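Local atomic coordinates of nucleoside phosphorylase, putative (Trypanosoma brucei, PDB entry 3BJE), a protein that acts as a homodimeric uridine phosphorylase, using phosphate to split uridine into uracil and ribose 1-phosphate. Residues N290-T295 with A311-V316; P52-V57 with L146-S151; I46-D51 with D98-V103. All coordinates share one frame; numbering follows the deposited sequence.

In the fold
The three contacts surround one active site. Strand 142-151, which carries contact 2, pairs in parallel with strand 308-318 of contact 1 and strand 45-49 of contact 3. Probable hydrogen bonds make the joins: V314 N to G147 O at 2.8 Å and L146 N to F48 O at 2.9 Å. Contact 1 holds the ribose and lies beside the uracil. Contact 2 holds the phosphate, and G50 of contact 3 adds a backbone bond to it. The centre of contact 2 is about 9 Å from that of contact 1 and about 11 Å from that of contact 3. Contact 3 also reaches the calcium ion at the dimer interface, about 12 Å from the E292 side chain.

Contact 1: residues N290-T295 with A311-V316. With R1P (1-O-phosphono-alpha-D-ribofuranose), chain C; URA (uracil), chain D.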
loop_
_atom_site.group_PDB
_atom_site.type_symbol
_atom_site.label_atom_id
_atom_site.label_comp_id
_atom_site.label_asym_id
_atom_site.label_seq_id
_atom_site.Cartn_x
_atom_site.Cartn_y
_atom_site.Cartn_z
ATOM N N ASN A 290 17.543 6.759 5.887
ATOM C CA ASN A 290 16.870 6.212 4.732
ATOM C C ASN A 290 15.398 6.546 4.684
ATOM O O ASN A 290 14.814 6.927 5.688
ATOM C CB ASN A 290 17.113 4.696 4.569
ATOM C CG ASN A 290 16.579 3.859 5.728
ATOM O OD1 ASN A 290 16.660 4.236 6.896
ATOM N ND2 ASN A 290 16.058 2.678 5.392
ATOM N N ILE A 291 14.834 6.400 3.489
ATOM C CA ILE A 291 13.409 6.617 3.224
ATOM C C ILE A 291 12.891 5.413 2.443
ATOM O O ILE A 291 13.515 4.999 1.457
ATOM C CB ILE A 291 13.161 7.872 2.355
ATOM C CG1 ILE A 291 13.737 9.120 3.026
ATOM C CG2 ILE A 291 11.659 8.035 2.034
ATOM C CD1 ILE A 291 13.900 10.316 2.067
ATOM N N GLU A 292 11.765 4.862 2.872
ATOM C CA GLU A 292 11.142 3.724 2.195
ATOM C C GLU A 292 9.637 3.685 2.547
ATOM O O GLU A 292 9.064 4.719 2.980
ATOM C CB GLU A 292 11.891 2.410 2.494
ATOM C CG GLU A 292 12.234 2.147 3.969
ATOM C CD GLU A 292 10.999 1.835 4.773
ATOM O OE1 GLU A 292 10.609 0.646 4.783
ATOM O OE2 GLU A 292 10.431 2.788 5.357
ATOM N N MET A 293 8.980 2.539 2.378
ATOM C CA MET A 293 7.508 2.514 2.440
ATOM C C MET A 293 6.850 1.558 3.450
ATOM O O MET A 293 5.627 1.463 3.467
ATOM C CB MET A 293 6.949 2.232 1.040
ATOM C CG MET A 293 7.280 3.331 0.039
ATOM S SD MET A 293 6.685 3.052 -1.638
ATOM C CE MET A 293 4.881 3.052 -1.360
ATOM N N GLU A 294 7.630 0.871 4.294
ATOM C CA GLU A 294 7.069 -0.134 5.223
ATOM C C GLU A 294 7.466 -0.052 6.697
ATOM O O GLU A 294 6.733 -0.539 7.556
ATOM C CB GLU A 294 7.415 -1.546 4.713
ATOM C CG GLU A 294 6.712 -1.917 3.400
ATOM C CD GLU A 294 7.543 -1.651 2.146
ATOM O OE1 GLU A 294 8.777 -1.755 2.192
ATOM O OE2 GLU A 294 6.958 -1.338 1.064
ATOM N N THR A 295 8.612 0.546 6.994
ATOM C CA THR A 295 9.261 0.298 8.279
ATOM C C THR A 295 8.517 0.878 9.477
ATOM O O THR A 295 8.439 0.240 10.517
ATOM C CB THR A 295 10.738 0.767 8.223
ATOM O OG1 THR A 295 11.441 -0.096 7.334
ATOM C CG2 THR A 295 11.411 0.699 9.593
ATOM N N ALA A 311 14.333 -3.546 10.776
ATOM C CA ALA A 311 14.431 -3.429 9.326
ATOM C C ALA A 311 15.843 -3.049 8.925
ATOM O O ALA A 311 16.561 -2.369 9.673
ATOM C CB ALA A 311 13.437 -2.359 8.816
ATOM N N ALA A 312 16.237 -3.499 7.743
ATOM C CA ALA A 312 17.502 -3.111 7.149
ATOM C C ALA A 312 17.251 -3.079 5.660
ATOM O O ALA A 312 16.670 -4.009 5.125
ATOM C CB ALA A 312 18.613 -4.109 7.485
ATOM N N CYS A 313 17.682 -2.015 4.988
ATOM C CA CYS A 313 17.366 -1.850 3.577
ATOM C C CYS A 313 18.581 -1.428 2.786
ATOM O O CYS A 313 19.315 -0.564 3.225
ATOM C CB CYS A 313 16.282 -0.791 3.400
ATOM S SG CYS A 313 14.713 -1.143 4.230
ATOM N N VAL A 314 18.756 -2.021 1.608
ATOM C CA VAL A 314 19.836 -1.670 0.716
ATOM C C VAL A 314 19.528 -0.324 0.044
ATOM O O VAL A 314 18.446 -0.134 -0.508
ATOM C CB VAL A 314 20.053 -2.790 -0.358
ATOM C CG1 VAL A 314 21.162 -2.429 -1.347
ATOM C CG2 VAL A 314 20.368 -4.133 0.311
ATOM N N VAL A 315 20.506 0.585 0.060
ATOM C CA VAL A 315 20.313 1.922 -0.515
ATOM C C VAL A 315 20.446 1.833 -2.030
ATOM O O VAL A 315 21.547 1.676 -2.549
ATOM C CB VAL A 315 21.303 2.948 0.082
ATOM C CG1 VAL A 315 21.164 4.349 -0.571
ATOM C CG2 VAL A 315 21.111 3.049 1.582
ATOM N N VAL A 316 19.320 1.904 -2.735
ATOM C CA VAL A 316 19.303 1.820 -4.199
ATOM C C VAL A 316 19.068 3.168 -4.884
ATOM O O VAL A 316 19.163 3.271 -6.106
ATOM C CB VAL A 316 18.254 0.817 -4.697
ATOM C CG1 VAL A 316 18.524 -0.579 -4.129
ATOM C CG2 VAL A 316 16.838 1.285 -4.325
HETATM C C5 R1P C . 9.251 0.719 -3.778
HETATM O O5 R1P C . 10.033 0.568 -4.972
HETATM C C4 R1P C . 9.420 -0.486 -2.872
HETATM O O4 R1P C . 10.809 -0.792 -2.653
HETATM C C1 R1P C . 11.126 -0.736 -1.258
HETATM C C2 R1P C . 10.036 0.184 -0.681
HETATM O O2 R1P C . 9.860 0.165 0.755
HETATM C C3 R1P C . 8.817 -0.254 -1.497
HETATM O O3 R1P C . 8.256 -1.491 -1.028
HETATM O O1 R1P C . 11.221 -2.055 -0.623
HETATM P P R1P C . 11.183 -3.516 -1.313
HETATM O O1P R1P C . 9.747 -3.509 -1.859
HETATM O O2P R1P C . 11.393 -4.472 -0.151
HETATM O O3P R1P C . 12.200 -3.593 -2.406
HETATM N N1 URA D . 12.400 2.518 -2.207
HETATM C C2 URA D . 11.756 3.632 -1.795
HETATM O O2 URA D . 10.649 3.569 -1.170
HETATM N N3 URA D . 12.269 4.823 -2.060
HETATM C C4 URA D . 13.425 4.953 -2.739
HETATM O O4 URA D . 13.859 6.098 -2.952
HETATM C C5 URA D . 14.091 3.827 -3.182
HETATM C C6 URA D . 13.542 2.591 -2.896
#
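E292 meets C313 at the end of strand 284-292. Its CB lies 3.5 Å from O2 of the ribose phosphate. CG then rests on C313 SG at 4.1 Å. CG sits between the backbone N and the carbonyl carbon (chi1 47°), and the chain bends at chi2 (71°). This folds the carboxylate back over the following turn. There OE1 takes E294 N at 3.0 Å and T295 OG1 at 2.8 Å, from opposite faces of the carboxylate plane. R145 adds a salt bridge to OE1, which would offset the buried charge, and T246 OG1 bonds OE2.

The turn held in this way joins strand 284-292 to helix 295-305, and in this phosphorylase family it lines the ribose pocket. E294 sits at the N-cap position of that helix. Its OE2 takes G96 N and faces the ribose O3 at a separation too short to be trusted. M293 N donates to the ribose O2 at 3.0 Å, while M293 CG approaches the uracil O2.

The A311 methyl meets both branches of T295. The hydroxyl oxygen, T295 OG1, comes within 3.4 Å of A311 CB, and the methyl, T295 CG2, also touches it. At the other end N290 ND2 is 4.0 Å from C313 CB, and N290 OD1 bonds T244 OG1.

Contact 2: residues P52-V57 with L146-S151; sequences PGRVDV and LGTCGS. With R1P (1-O-phosphono-alpha-D-ribofuranose), chain C; URA (uracil), chain D.
R54 reaches across to strand 142-151 and meets it beside the phosphate of the ribose phosphate. The guanidinium presents its edge, with the phosphorus in its plane. NH1 donates to O2P at 3.0 Å and NH2 to O3P at 2.8 Å. Both bonds are nearly straight, with angles of at least 170°. NH1 also makes a weak, bent bond to L146 O at 3.0 Å. That carbonyl may help to orient the group. T148 OG1 comes to O3P from the strand at 2.8 Å, so this oxygen is gripped by two side chains. T148 CG2 packs obliquely on R54 NH2 at 3.8 Å. G147 has no side chain, and its CA approaches O2P to 3.5 Å.

The next shell sets these groups in place. R54 starts out extended and turns at chi3 (-51°), which swings the guanidinium onto the phosphate. In T148 the hydroxyl lies between the backbone N and the carbonyl carbon (chi1 61°). This turns OG1 to the phosphate and puts CG2 on the R54 side. The R54 side chain touches M335 of helix 329-348, and L146 packs on M335 and I339 of the same helix.

Further along the strand, the backbone lies against the uracil, with C149 C 3.3 Å from its C5 and G150 N 3.3 Å from its C4. R145 and, from the second subunit, R74 and H34 also bond the ribose phosphate. R54 and T148, from the strand, form the phosphate site. R74 and H34 of the second subunit complete the ligand pocket, an intersubunit site typical of nucleoside phosphorylases.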
loop_
_atom_site.group_PDB
_atom_site.type_symbol
_atom_site.label_atom_id
_atom_site.label_comp_id
_atom_site.label_asym_id
_atom_site.label_seq_id
_atom_site.Cartn_x
_atom_site.Cartn_y
_atom_site.Cartn_z
ATOM N N PRO A 52 7.784 -9.693 -4.207
ATOM C CA PRO A 52 7.588 -11.144 -4.219
ATOM C C PRO A 52 8.727 -11.920 -4.874
ATOM O O PRO A 52 8.989 -13.049 -4.480
ATOM C CB PRO A 52 6.270 -11.331 -5.000
ATOM C CG PRO A 52 5.976 -10.041 -5.619
ATOM C CD PRO A 52 6.626 -8.985 -4.789
ATOM N N GLY A 53 9.393 -11.324 -5.854
ATOM C CA GLY A 53 10.544 -11.979 -6.492
ATOM C C GLY A 53 11.673 -12.325 -5.527
ATOM O O GLY A 53 12.425 -13.282 -5.756
ATOM N N ARG A 54 11.794 -11.578 -4.433
ATOM C CA ARG A 54 12.911 -11.786 -3.499
ATOM C C ARG A 54 12.724 -13.028 -2.613
ATOM O O ARG A 54 13.662 -13.474 -1.949
ATOM C CB ARG A 54 13.112 -10.541 -2.624
ATOM C CG ARG A 54 14.483 -10.472 -1.921
ATOM C CD ARG A 54 14.750 -9.116 -1.231
ATOM N NE ARG A 54 14.508 -7.992 -2.136
ATOM C CZ ARG A 54 13.788 -6.905 -1.852
ATOM N NH1 ARG A 54 13.240 -6.717 -0.656
ATOM N NH2 ARG A 54 13.615 -5.986 -2.791
ATOM N N VAL A 55 11.514 -13.579 -2.591
ATOM C CA VAL A 55 11.204 -14.725 -1.749
ATOM C C VAL A 55 12.043 -15.935 -2.178
ATOM O O VAL A 55 12.635 -16.615 -1.346
ATOM C CB VAL A 55 9.697 -15.074 -1.793
ATOM C CG1 VAL A 55 9.427 -16.445 -1.190
ATOM C CG2 VAL A 55 8.876 -13.998 -1.057
ATOM N N ASP A 56 12.104 -16.186 -3.477
ATOM C CA ASP A 56 12.883 -17.327 -3.976
ATOM C C ASP A 56 14.381 -17.157 -3.802
ATOM O O ASP A 56 15.102 -18.136 -3.587
ATOM C CB ASP A 56 12.556 -17.591 -5.439
ATOM C CG ASP A 56 11.193 -18.221 -5.617
ATOM O OD1 ASP A 56 10.589 -18.625 -4.604
ATOM O OD2 ASP A 56 10.737 -18.330 -6.763
ATOM N N VAL A 57 14.852 -15.917 -3.874
ATOM C CA VAL A 57 16.260 -15.637 -3.667
ATOM C C VAL A 57 16.634 -15.982 -2.221
ATOM O O VAL A 57 17.643 -16.651 -1.961
ATOM C CB VAL A 57 16.626 -14.162 -3.983
ATOM C CG1 VAL A 57 18.140 -13.993 -3.956
ATOM C CG2 VAL A 57 16.049 -13.726 -5.335
ATOM N N LEU A 146 13.885 -6.943 5.167
ATOM C CA LEU A 146 15.067 -6.751 4.320
ATOM C C LEU A 146 14.564 -6.148 3.015
ATOM O O LEU A 146 13.893 -6.814 2.224
ATOM C CB LEU A 146 15.832 -8.056 4.064
ATOM C CG LEU A 146 16.983 -7.961 3.043
ATOM C CD1 LEU A 146 17.991 -6.830 3.356
ATOM C CD2 LEU A 146 17.711 -9.288 2.917
ATOM N N GLY A 147 14.850 -4.859 2.825
ATOM C CA GLY A 147 14.258 -4.121 1.741
ATOM C C GLY A 147 15.227 -3.317 0.918
ATOM O O GLY A 147 16.443 -3.526 0.973
ATOM N N THR A 148 14.670 -2.431 0.100
ATOM C CA THR A 148 15.452 -1.444 -0.630
ATOM C C THR A 148 14.963 -0.084 -0.185
ATOM O O THR A 148 13.878 0.039 0.355
ATOM C CB THR A 148 15.314 -1.585 -2.161
ATOM O OG1 THR A 148 13.945 -1.404 -2.560
ATOM C CG2 THR A 148 15.861 -2.953 -2.628
ATOM N N CYS A 149 15.770 0.941 -0.391
ATOM C CA CYS A 149 15.368 2.267 0.078
ATOM C C CYS A 149 16.116 3.381 -0.614
ATOM O O CYS A 149 17.066 3.144 -1.385
ATOM C CB CYS A 149 15.621 2.363 1.586
ATOM S SG CYS A 149 17.407 2.322 1.998
ATOM N N GLY A 150 15.681 4.610 -0.355
ATOM C CA GLY A 150 16.457 5.794 -0.704
ATOM C C GLY A 150 17.177 6.322 0.519
ATOM O O GLY A 150 16.808 5.976 1.649
ATOM N N SER A 151 18.231 7.114 0.298
ATOM C CA SER A 151 18.880 7.829 1.402
ATOM C C SER A 151 19.021 9.314 1.094
ATOM O O SER A 151 19.521 9.678 0.030
ATOM C CB SER A 151 20.262 7.264 1.725
ATOM O OG SER A 151 20.899 8.040 2.737
HETATM C C5 R1P C . 9.251 0.719 -3.778
HETATM O O5 R1P C . 10.033 0.568 -4.972
HETATM C C4 R1P C . 9.420 -0.486 -2.872
HETATM O O4 R1P C . 10.809 -0.792 -2.653
HETATM C C1 R1P C . 11.126 -0.736 -1.258
HETATM C C2 R1P C . 10.036 0.184 -0.681
HETATM O O2 R1P C . 9.860 0.165 0.755
HETATM C C3 R1P C . 8.817 -0.254 -1.497
HETATM O O3 R1P C . 8.256 -1.491 -1.028
HETATM O O1 R1P C . 11.221 -2.055 -0.623
HETATM P P R1P C . 11.183 -3.516 -1.313
HETATM O O1P R1P C . 9.747 -3.509 -1.859
HETATM O O2P R1P C . 11.393 -4.472 -0.151
HETATM O O3P R1P C . 12.200 -3.593 -2.406
HETATM N N1 URA D . 12.400 2.518 -2.207
HETATM C C2 URA D . 11.756 3.632 -1.795
HETATM O O2 URA D . 10.649 3.569 -1.170
HETATM N N3 URA D . 12.269 4.823 -2.060
HETATM C C4 URA D . 13.425 4.953 -2.739
HETATM O O4 URA D . 13.859 6.098 -2.952
HETATM C C5 URA D . 14.091 3.827 -3.182
HETATM C C6 URA D . 13.542 2.591 -2.896
#

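Contact 3: residues I46-D51 with D98-V103; sequences IIFVGD and DNIEIV. With CA (calcium ion), chain G; R1P (1-O-phosphono-alpha-D-ribofuranose), chain C.
A strand packs on a helix here, in the core of the phosphorylase fold: F48 of strand 45-49 lies against I100 and V103 of helix 97-112. All three side chains are buried. V103 comes from the opposite direction to F48, and its CG1 touches the ring at CE1, 3.8 Å away, and at CZ, 3.9 Å away. The V103 torsion sets CG1 anti to the backbone N (chi1 175°), and it is this branch that reaches the ring. I100 crosses the ring at a slant. I100 CD1 meets F48 CD2, at the corner across the ring from CE1, 4.1 Å away. Both methyls approach obliquely. The I100 chain bends at chi2 (-53°), and this turn brings CD1 nearer to the ring than the direction of its CB would suggest. I298 of helix 295-305 touches both F48 and I100.

The strand end and the start of the helix each carry a binding element. Just past the strand, G50 N donates to phosphate O2P of the ribose phosphate at 2.9 Å, with a bend to 139°. D51 caps G53 N in the turn that leads to helix 54-59. At the start of the helix, D98 and N99 bind the calcium ion. D98 holds it with both oxygens, OD1 at 2.4 Å and OD2 at 2.8 Å. N99 gives OD1, also at 2.4 Å. D98 OD1 and N99 OD1 lie only 3.1 Å apart because they share the metal.

M95 O is another ligand, and the second subunit gives its own M95, D98 and N99. The ion therefore bridges the two chains at the dimer interface.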
loop_
_atom_site.group_PDB
_atom_site.type_symbol
_atom_site.label_atom_id
_atom_site.label_comp_id
_atom_site.label_asym_id
_atom_site.label_seq_id
_atom_site.Cartn_x
_atom_site.Cartn_y
_atom_site.Cartn_z
ATOM N N ILE A 46 10.719 -14.435 11.166
ATOM C CA ILE A 46 10.203 -14.035 9.861
ATOM C C ILE A 46 11.018 -12.925 9.226
ATOM O O ILE A 46 11.376 -11.959 9.880
ATOM C CB ILE A 46 8.733 -13.521 10.008
ATOM C CG1 ILE A 46 7.851 -14.621 10.614
ATOM C CG2 ILE A 46 8.160 -13.043 8.663
ATOM C CD1 ILE A 46 6.438 -14.177 11.066
ATOM N N ILE A 47 11.326 -13.093 7.940
ATOM C CA ILE A 47 11.858 -12.012 7.133
ATOM C C ILE A 47 10.762 -11.488 6.222
ATOM O O ILE A 47 10.130 -12.275 5.539
ATOM C CB ILE A 47 13.020 -12.464 6.257
ATOM C CG1 ILE A 47 14.161 -12.965 7.121
ATOM C CG2 ILE A 47 13.506 -11.293 5.403
ATOM C CD1 ILE A 47 15.315 -13.536 6.334
ATOM N N PHE A 48 10.543 -10.170 6.243
ATOM C CA PHE A 48 9.639 -9.493 5.311
ATOM C C PHE A 48 10.457 -8.945 4.151
ATOM O O PHE A 48 11.519 -8.334 4.341
ATOM C CB PHE A 48 8.955 -8.297 5.963
ATOM C CG PHE A 48 7.789 -8.608 6.854
ATOM C CD1 PHE A 48 7.113 -9.814 6.844
ATOM C CD2 PHE A 48 7.315 -7.594 7.660
ATOM C CE1 PHE A 48 6.016 -10.000 7.674
ATOM C CE2 PHE A 48 6.228 -7.779 8.477
ATOM C CZ PHE A 48 5.581 -8.980 8.485
ATOM N N VAL A 49 9.956 -9.137 2.946
ATOM C CA VAL A 49 10.496 -8.465 1.771
ATOM C C VAL A 49 9.344 -7.807 1.050
ATOM O O VAL A 49 8.240 -8.269 1.123
ATOM C CB VAL A 49 11.204 -9.453 0.821
ATOM C CG1 VAL A 49 12.432 -10.043 1.524
ATOM C CG2 VAL A 49 10.252 -10.558 0.340
ATOM N N GLY A 50 9.571 -6.710 0.346
ATOM C CA GLY A 50 8.463 -6.097 -0.367
ATOM C C GLY A 50 8.163 -6.822 -1.669
ATOM O O GLY A 50 6.997 -7.062 -2.021
ATOM N N ASP A 51 9.218 -7.129 -2.401
ATOM C CA ASP A 51 9.136 -7.680 -3.736
ATOM C C ASP A 51 8.919 -9.192 -3.679
ATOM O O ASP A 51 9.754 -9.911 -3.122
ATOM C CB ASP A 51 10.455 -7.372 -4.446
ATOM C CG ASP A 51 10.479 -7.824 -5.900
ATOM O OD1 ASP A 51 9.523 -8.472 -6.382
ATOM O OD2 ASP A 51 11.493 -7.548 -6.564
ATOM N N ASP A 98 0.235 -0.128 4.543
ATOM C CA ASP A 98 -1.088 -0.719 4.483
ATOM C C ASP A 98 -0.986 -2.226 4.297
ATOM O O ASP A 98 -1.695 -2.992 4.956
ATOM C CB ASP A 98 -1.915 -0.073 3.367
ATOM C CG ASP A 98 -1.305 -0.216 1.995
ATOM O OD1 ASP A 98 -0.071 -0.165 1.822
ATOM O OD2 ASP A 98 -2.067 -0.315 1.034
ATOM N N ASN A 99 -0.075 -2.648 3.424
ATOM C CA ASN A 99 0.218 -4.080 3.222
ATOM C C ASN A 99 0.776 -4.712 4.493
ATOM O O ASN A 99 0.463 -5.861 4.845
ATOM C CB ASN A 99 1.189 -4.266 2.063
ATOM C CG ASN A 99 0.550 -3.974 0.711
ATOM O OD1 ASN A 99 -0.079 -2.917 0.499
ATOM N ND2 ASN A 99 0.704 -4.920 -0.216
ATOM N N ILE A 100 1.626 -3.954 5.189
ATOM C CA ILE A 100 2.162 -4.393 6.475
ATOM C C ILE A 100 1.033 -4.618 7.484
ATOM O O ILE A 100 1.016 -5.623 8.207
ATOM C CB ILE A 100 3.229 -3.382 7.035
ATOM C CG1 ILE A 100 4.492 -3.309 6.150
ATOM C CG2 ILE A 100 3.590 -3.753 8.478
ATOM C CD1 ILE A 100 5.159 -4.645 5.842
ATOM N N GLU A 101 0.102 -3.674 7.536
ATOM C CA GLU A 101 -1.015 -3.756 8.474
ATOM C C GLU A 101 -1.780 -5.066 8.208
ATOM O O GLU A 101 -2.131 -5.794 9.135
ATOM C CB GLU A 101 -1.913 -2.524 8.330
ATOM C CG GLU A 101 -2.991 -2.382 9.431
ATOM C CD GLU A 101 -4.416 -2.792 9.030
ATOM O OE1 GLU A 101 -4.585 -3.459 7.964
ATOM O OE2 GLU A 101 -5.361 -2.461 9.780
ATOM N N ILE A 102 -1.998 -5.377 6.933
ATOM C CA ILE A 102 -2.653 -6.630 6.577
ATOM C C ILE A 102 -1.864 -7.837 7.083
ATOM O O ILE A 102 -2.375 -8.710 7.788
ATOM C CB ILE A 102 -2.831 -6.720 5.060
ATOM C CG1 ILE A 102 -3.935 -5.755 4.618
ATOM C CG2 ILE A 102 -3.190 -8.167 4.644
ATOM C CD1 ILE A 102 -4.019 -5.558 3.111
ATOM N N VAL A 103 -0.603 -7.910 6.697
ATOM C CA VAL A 103 0.185 -9.094 6.989
ATOM C C VAL A 103 0.427 -9.281 8.497
ATOM O O VAL A 103 0.392 -10.424 8.997
ATOM C CB VAL A 103 1.506 -9.060 6.191
ATOM C CG1 VAL A 103 2.423 -10.229 6.573
ATOM C CG2 VAL A 103 1.200 -9.131 4.691
HETATM CA CA CA G . 0.195 -0.726 -0.525
HETATM C C5 R1P C . 9.251 0.719 -3.778
HETATM O O5 R1P C . 10.033 0.568 -4.972
HETATM C C4 R1P C . 9.420 -0.486 -2.872
HETATM O O4 R1P C . 10.809 -0.792 -2.653
HETATM C C1 R1P C . 11.126 -0.736 -1.258
HETATM C C2 R1P C . 10.036 0.184 -0.681
HETATM O O2 R1P C . 9.860 0.165 0.755
HETATM C C3 R1P C . 8.817 -0.254 -1.497
HETATM O O3 R1P C . 8.256 -1.491 -1.028
HETATM O O1 R1P C . 11.221 -2.055 -0.623
HETATM P P R1P C . 11.183 -3.516 -1.313
HETATM O O1P R1P C . 9.747 -3.509 -1.859
HETATM O O2P R1P C . 11.393 -4.472 -0.151
HETATM O O3P R1P C . 12.200 -3.593 -2.406
#